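Local coordinates for protein intimin (Escherichia coli O127:H6 str. E2348/69, PDB 6TQD) that probably serves bacterial attachment to host cells as an adhesin, its tandem extracellular Ig-like domains holding the passenger in an extended conformation, at residues 52-55 against 60-63; 12-15 against 21-24; 187-190 against 195-198. One frame throughout, in Å; residues are numbered along the deposited sequence. Where two conformers were deposited one is given.

Contact 1 (52-55 against 60-63); sequences QHSG and QDYQ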
loop_
_atom_site.group_PDB
_atom_site.type_symbol
_atom_site.label_atom_id
_atom_site.label_comp_id
_atom_site.label_asym_id
_atom_site.label_seq_id
_atom_site.Cartn_x
_atom_site.Cartn_y
_atom_site.Cartn_z
ATOM N N GLN A 52 -13.544 15.688 4.040
ATOM C CA GLN A 52 -13.931 17.048 4.345
ATOM C C GLN A 52 -14.211 17.791 3.052
ATOM O O GLN A 52 -13.665 17.463 1.995
ATOM C CB GLN A 52 -12.842 17.819 5.102
ATOM C CG GLN A 52 -11.520 17.835 4.380
ATOM C CD GLN A 52 -10.458 18.642 5.121
ATOM O OE1 GLN A 52 -9.804 19.495 4.535
ATOM N NE2 GLN A 52 -10.369 18.445 6.427
ATOM N N HIS A 53 -15.076 18.798 3.143
ATOM C CA HIS A 53 -15.276 19.695 2.025
ATOM C C HIS A 53 -13.966 20.395 1.688
ATOM O O HIS A 53 -13.194 20.768 2.577
ATOM C CB HIS A 53 -16.348 20.719 2.399
ATOM C CG HIS A 53 -17.021 21.342 1.219
ATOM N ND1 HIS A 53 -16.572 22.509 0.638
ATOM C CD2 HIS A 53 -18.107 20.958 0.503
ATOM C CE1 HIS A 53 -17.354 22.820 -0.382
ATOM N NE2 HIS A 53 -18.294 21.898 -0.484
ATOM N N SER A 54 -13.700 20.546 0.388
ATOM C CA SER A 54 -12.448 21.157 -0.050
ATOM C C SER A 54 -12.388 22.652 0.228
ATOM O O SER A 54 -11.317 23.249 0.074
ATOM C CB SER A 54 -12.243 20.918 -1.549
ATOM O OG SER A 54 -12.263 19.534 -1.858
ATOM N N GLY A 55 -13.496 23.264 0.632
ATOM C CA GLY A 55 -13.532 24.681 0.924
ATOM C C GLY A 55 -13.968 25.553 -0.227
ATOM O O GLY A 55 -14.023 26.782 -0.070
ATOM N N GLN A 60 -20.418 19.587 -4.126
ATOM C CA GLN A 60 -19.913 18.242 -4.380
ATOM C C GLN A 60 -18.392 18.154 -4.353
ATOM O O GLN A 60 -17.831 17.157 -4.833
ATOM C CB GLN A 60 -20.418 17.664 -5.713
ATOM C CG GLN A 60 -19.925 18.379 -6.954
ATOM C CD GLN A 60 -20.138 17.552 -8.213
ATOM O OE1 GLN A 60 -19.231 16.848 -8.662
ATOM N NE2 GLN A 60 -21.328 17.623 -8.775
ATOM N N ASP A 61 -17.708 19.159 -3.807
ATOM C CA ASP A 61 -16.246 19.230 -3.836
ATOM C C ASP A 61 -15.703 18.759 -2.492
ATOM O O ASP A 61 -15.672 19.521 -1.520
ATOM C CB ASP A 61 -15.788 20.652 -4.144
ATOM C CG ASP A 61 -14.286 20.758 -4.320
ATOM O OD1 ASP A 61 -13.621 19.707 -4.421
ATOM O OD2 ASP A 61 -13.771 21.896 -4.353
ATOM N N TYR A 62 -15.249 17.506 -2.450
ATOM C CA TYR A 62 -14.748 16.887 -1.237
ATOM C C TYR A 62 -13.358 16.315 -1.471
ATOM O O TYR A 62 -12.943 16.072 -2.606
ATOM C CB TYR A 62 -15.693 15.765 -0.776
ATOM C CG TYR A 62 -16.923 16.327 -0.126
ATOM C CD1 TYR A 62 -18.036 16.681 -0.885
ATOM C CD2 TYR A 62 -16.968 16.531 1.234
ATOM C CE1 TYR A 62 -19.152 17.225 -0.283
ATOM C CE2 TYR A 62 -18.070 17.042 1.842
ATOM C CZ TYR A 62 -19.161 17.410 1.074
ATOM O OH TYR A 62 -20.269 17.930 1.696
ATOM N N GLN A 63 -12.650 16.112 -0.376
ATOM C CA GLN A 63 -11.313 15.540 -0.412
ATOM C C GLN A 63 -11.134 14.641 0.798
ATOM O O GLN A 63 -11.781 14.821 1.834
ATOM C CB GLN A 63 -10.240 16.632 -0.392
ATOM C CG GLN A 63 -10.235 17.480 0.863
ATOM C CD GLN A 63 -9.482 18.795 0.679
ATOM O OE1 GLN A 63 -9.103 19.162 -0.435
ATOM N NE2 GLN A 63 -9.239 19.486 1.781
#
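Gln52 and Gln63 pair across the beta hairpin of strands 50-53 and 62-65, at one border of a four-stranded antiparallel sheet in a two-sheet beta sandwich, probably Ig-like. Two backbone bonds join them, Gln52 N to Gln63 O (3.0 Å) and Gln63 N to Gln52 O (2.9 Å). Both side chains leave the same face; each CG sits between its own N and carbonyl carbon, and the extended chains beyond run past one another at a slant, their amide planes 24° apart. Gln63 NE2 gives a hydrogen to Gln52 OE1 at 2.8 Å in a bent bond: the acceptor lies in the amide plane of Gln63, but NE2 is tilted out of the carbonyl plane of Gln52. Glutamine suits both sites, its uncharged amide bonding its own kind.

In the next pair, His53 and Tyr62 diverge, yet their rings meet. With chi1 at -157°, the imidazole of His53 swings back beside the other strand, its CD2 edge pointing at the face of Tyr62 in a T-shaped stack, centroids 5.1 Å apart and planes at 79°. Ser58 O takes a bond from His53 NE2 and ND1 accepts one from Gly55 N, fixing the ring's rotation. Beyond the strands, Ser54 N bonds to Asp61 O (2.9 Å). Ser54 OG lies 2.9 Å from Asp61 OD1 in a weak, unsettled bond, while Asp61 OD2 bonds Ser56 OG. Asp61 O also sits over the centre of the His53 ring, 3.4 Å above its plane.

Contact 2 (12-15 against 21-24); sequences HDIN and TQKI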
loop_
_atom_site.group_PDB
_atom_site.type_symbol
_atom_site.label_atom_id
_atom_site.label_comp_id
_atom_site.label_asym_id
_atom_site.label_seq_id
_atom_site.Cartn_x
_atom_site.Cartn_y
_atom_site.Cartn_z
ATOM N N HIS A 12 -13.845 6.556 -9.530
ATOM C CA HIS A 12 -12.480 6.177 -9.214
ATOM C C HIS A 12 -12.309 6.025 -7.713
ATOM O O HIS A 12 -12.694 6.910 -6.948
ATOM C CB HIS A 12 -11.506 7.256 -9.712
ATOM C CG HIS A 12 -11.627 7.552 -11.174
ATOM N ND1 HIS A 12 -11.299 6.637 -12.149
ATOM C CD2 HIS A 12 -12.058 8.658 -11.827
ATOM C CE1 HIS A 12 -11.512 7.168 -13.339
ATOM N NE2 HIS A 12 -11.976 8.394 -13.172
ATOM N N ASP A 13 -11.696 4.917 -7.301
ATOM C CA ASP A 13 -11.245 4.784 -5.927
ATOM C C ASP A 13 -9.953 5.573 -5.754
ATOM O O ASP A 13 -9.330 6.013 -6.722
ATOM C CB ASP A 13 -11.046 3.318 -5.556
ATOM C CG ASP A 13 -12.362 2.558 -5.464
ATOM O OD1 ASP A 13 -13.362 3.135 -4.972
ATOM O OD2 ASP A 13 -12.392 1.384 -5.885
ATOM N N ILE A 14 -9.556 5.765 -4.508
ATOM C CA ILE A 14 -8.411 6.600 -4.173
ATOM C C ILE A 14 -7.289 5.723 -3.649
ATOM O O ILE A 14 -7.516 4.837 -2.813
ATOM C CB ILE A 14 -8.786 7.699 -3.165
ATOM C CG1 ILE A 14 -9.684 8.728 -3.866
ATOM C CG2 ILE A 14 -7.556 8.353 -2.589
ATOM C CD1 ILE A 14 -10.379 9.671 -2.944
ATOM N N ASN A 15 -6.095 5.932 -4.199
ATOM C CA ASN A 15 -4.851 5.328 -3.719
ATOM C C ASN A 15 -3.860 6.461 -3.538
ATOM O O ASN A 15 -3.602 7.212 -4.490
ATOM C CB ASN A 15 -4.321 4.343 -4.747
ATOM C CG ASN A 15 -5.323 3.257 -5.082
ATOM O OD1 ASN A 15 -5.663 2.424 -4.242
ATOM N ND2 ASN A 15 -5.789 3.253 -6.322
ATOM N N THR A 21 -3.520 14.683 0.907
ATOM C CA THR A 21 -4.865 15.145 0.595
ATOM C C THR A 21 -5.205 14.713 -0.822
ATOM O O THR A 21 -4.452 14.990 -1.757
ATOM C CB THR A 21 -4.932 16.673 0.700
ATOM O OG1 THR A 21 -4.638 17.082 2.041
ATOM C CG2 THR A 21 -6.320 17.172 0.324
ATOM N N GLN A 22 -6.339 14.036 -0.979
ATOM C CA GLN A 22 -6.735 13.433 -2.245
ATOM C C GLN A 22 -8.116 13.943 -2.632
ATOM O O GLN A 22 -9.094 13.716 -1.909
ATOM C CB GLN A 22 -6.762 11.911 -2.118
ATOM C CG GLN A 22 -5.406 11.307 -1.806
ATOM C CD GLN A 22 -4.450 11.402 -2.978
ATOM O OE1 GLN A 22 -4.873 11.451 -4.132
ATOM N NE2 GLN A 22 -3.155 11.429 -2.690
ATOM N N LYS A 23 -8.197 14.608 -3.781
ATOM C CA LYS A 23 -9.479 15.076 -4.286
ATOM C C LYS A 23 -10.342 13.885 -4.684
ATOM O O LYS A 23 -9.848 12.900 -5.231
ATOM C CB LYS A 23 -9.260 15.972 -5.502
ATOM C CG LYS A 23 -10.527 16.547 -6.107
ATOM C CD LYS A 23 -10.244 17.237 -7.437
ATOM C CE LYS A 23 -11.528 17.647 -8.150
ATOM N NZ LYS A 23 -12.344 16.474 -8.581
ATOM N N ILE A 24 -11.638 13.993 -4.407
ATOM C CA ILE A 24 -12.629 12.974 -4.721
ATOM C C ILE A 24 -13.471 13.461 -5.886
ATOM O O ILE A 24 -13.982 14.584 -5.857
ATOM C CB ILE A 24 -13.528 12.721 -3.497
ATOM C CG1 ILE A 24 -12.711 12.181 -2.318
ATOM C CG2 ILE A 24 -14.638 11.762 -3.868
ATOM C CD1 ILE A 24 -13.381 12.317 -0.973
HETATM O O HOH W 1 -2.376 9.490 -5.331
#
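Ile14 meets Ile24 through methyl and methylene carbons: CD1 of Ile14 presses on CG1 of Ile24 at 3.5 Å, closer than two such carbons normally sit. The chains meet nearly perpendicular. In Ile14, CG1 is trans to the carbonyl carbon (chi1 -70°) and chi2 is extended, which carries CD1 far from its own backbone and on to Ile24. The second branch does separate work, because CG2 of Ile14 lies 3.7 Å from CB of Gln22 and equally near its CG. A branched isoleucine thus covers two neighbours at once, one with each arm. Leu96 of strand 90-101 touches both isoleucines and widens this apolar patch.

No direct hydrogen bond crosses between the segments, whose nearest CA atoms, those of Ile14 and Gln22, are 7.3 Å apart. That spacing reflects the fold. Strand 14-17 runs parallel to strand 90-101 in one sheet of the beta sandwich, where Ile14 makes its backbone bonds to Thr97 and Thr99; strand 21-30 belongs to the other sheet, where Gln22 bonds to Ala64 and Ile24 to Tyr62. The chain therefore changes sheets between the two segments, and side chains rather than backbone close the gap.

The polar link is indirect. A water donates to Asn15 O at 2.7 Å and weakly to Gln22 OE1 at 3.4 Å. Gln22 suits this border of the core: its aliphatic CB and CG lie against Ile14, then the chain bends at chi2 (-70°) and turns the amide to its polar neighbours. The firmer hold on that amide comes from Ser20, whose OG accepts a bond from Gln22 NE2.

Contact 3 (187-190 against 195-198); sequences SAKT and SALN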
loop_
_atom_site.group_PDB
_atom_site.type_symbol
_atom_site.label_atom_id
_atom_site.label_comp_id
_atom_site.label_asym_id
_atom_site.label_seq_id
_atom_site.Cartn_x
_atom_site.Cartn_y
_atom_site.Cartn_z
ATOM N N SER A 187 18.718 -6.698 -0.537
ATOM C CA SER A 187 17.662 -5.889 -1.134
ATOM C C SER A 187 16.861 -6.706 -2.136
ATOM O O SER A 187 17.322 -7.721 -2.671
ATOM C CB SER A 187 18.251 -4.671 -1.856
ATOM O OG SER A 187 18.917 -5.075 -3.037
ATOM N N ALA A 188 15.640 -6.221 -2.397
ATOM C CA ALA A 188 14.712 -6.813 -3.350
ATOM C C ALA A 188 14.147 -5.718 -4.254
ATOM O O ALA A 188 13.851 -4.619 -3.790
ATOM C CB ALA A 188 13.544 -7.483 -2.597
ATOM N N LYS A 189 13.976 -6.043 -5.532
ATOM C CA LYS A 189 13.512 -5.048 -6.491
ATOM C C LYS A 189 12.713 -5.703 -7.605
ATOM O O LYS A 189 12.999 -6.826 -8.027
ATOM C CB LYS A 189 14.704 -4.283 -7.084
ATOM C CG LYS A 189 14.326 -3.060 -7.927
ATOM C CD LYS A 189 15.542 -2.374 -8.528
ATOM C CE LYS A 189 15.161 -1.219 -9.447
ATOM N NZ LYS A 189 14.457 -1.663 -10.689
ATOM N N THR A 190 11.696 -4.981 -8.082
ATOM C CA THR A 190 10.972 -5.338 -9.293
ATOM C C THR A 190 11.270 -4.315 -10.384
ATOM O O THR A 190 11.780 -3.211 -10.130
ATOM C CB THR A 190 9.462 -5.401 -9.040
ATOM O OG1 THR A 190 9.024 -4.127 -8.559
ATOM C CG2 THR A 190 9.124 -6.489 -8.045
ATOM N N SER A 195 14.440 2.092 -7.344
ATOM C CA SER A 195 15.558 1.570 -6.576
ATOM C C SER A 195 15.046 0.406 -5.740
ATOM O O SER A 195 13.842 0.236 -5.553
ATOM C CB SER A 195 16.170 2.653 -5.683
ATOM O OG SER A 195 15.224 3.123 -4.741
ATOM N N ALA A 196 15.975 -0.413 -5.259
ATOM C CA ALA A 196 15.607 -1.599 -4.502
ATOM C C ALA A 196 15.186 -1.237 -3.077
ATOM O O ALA A 196 15.515 -0.168 -2.560
ATOM C CB ALA A 196 16.780 -2.593 -4.452
ATOM N N LEU A 197 14.413 -2.139 -2.452
ATOM C CA LEU A 197 14.034 -2.034 -1.051
ATOM C C LEU A 197 14.994 -2.884 -0.217
ATOM O O LEU A 197 15.086 -4.096 -0.424
ATOM C CB LEU A 197 12.603 -2.545 -0.842
ATOM C CG LEU A 197 12.116 -2.537 0.613
ATOM C CD1 LEU A 197 12.058 -1.097 1.142
ATOM C CD2 LEU A 197 10.752 -3.211 0.754
ATOM N N ASN A 198 15.682 -2.249 0.736
ATOM C CA ASN A 198 16.601 -2.965 1.618
ATOM C C ASN A 198 15.856 -3.604 2.783
ATOM O O ASN A 198 15.027 -2.959 3.430
ATOM C CB ASN A 198 17.637 -2.006 2.209
ATOM C CG ASN A 198 18.645 -1.523 1.193
ATOM O OD1 ASN A 198 18.643 -1.949 0.044
ATOM N ND2 ASN A 198 19.516 -0.620 1.617
#
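Leu197 N donates to Ala188 O at 2.9 Å, and Ala188 N returns a bond to Leu197 O at 3.0 Å, which makes the two residues an antiparallel hydrogen-bonded pair. Leu197 O is approached a second time, by the CA-H of Ser187, with CA 3.2 Å away.

The methyl of Ala188 and the side chain of Leu197 leave the same face of the sheet. Val112 touches both, and Ala188 further meets Phe115, Ala134, Val148 and Phe150, apolar side chains packed round the methyl, whose small size suits the space between two sheets. This face turns toward the interior of the bacterial Ig-like domain: strands 182-189 and 197-205 form a beta hairpin in one sheet of its sandwich, while Val112, Phe115 and Ala134 come from the sheet packed against it.

Ser187 and Asn198 occupy the other face as a non-hydrogen-bonded pair. Asn198 OD1 reaches back to CB of Ser187, 3.3 Å away, and Val153 touches both side chains. The serine hydroxyl, set between its own backbone N and carbonyl carbon (chi1 71°), makes a weak bond to Asn151 O and lies against the methyl of Ala196.

Toward the turn, CB of Ala196 also meets CB of Lys189 at 3.8 Å. A long aliphatic chain with a donor at its end suits this place: the lysine stays extended as far as CE, and its methylenes can lie along the backbone of 195-196 while NZ reaches the turn. Only at chi4 (-67°) does the chain bend, bringing Lys189 NZ to Thr190 O at 3.1 Å, from above its carbonyl plane, and to Met193 O.

Contacts 1 and 2 are neighbours, with centres 12 Å apart, and they share a sheet in which strands 62-65 and 21-30 lie side by side. A probable hydrogen bond of 3.0 Å from Ile24 N to Tyr62 O joins them directly, and Gln63 packs on Thr21 as well. Contact 1 lies at the sheet's border, since strand 50-53 is outermost, while contact 2 ties the sheet to the opposing one; the bound sodium ion lies about 10 Å from the side chain of Ile14. Contact 3 stands apart, on the opposite side of the chain's centre in the second domain. Its centre is 27 Å from that of contact 2 and 37 Å from that of contact 1, consistent with the extended two-domain shape.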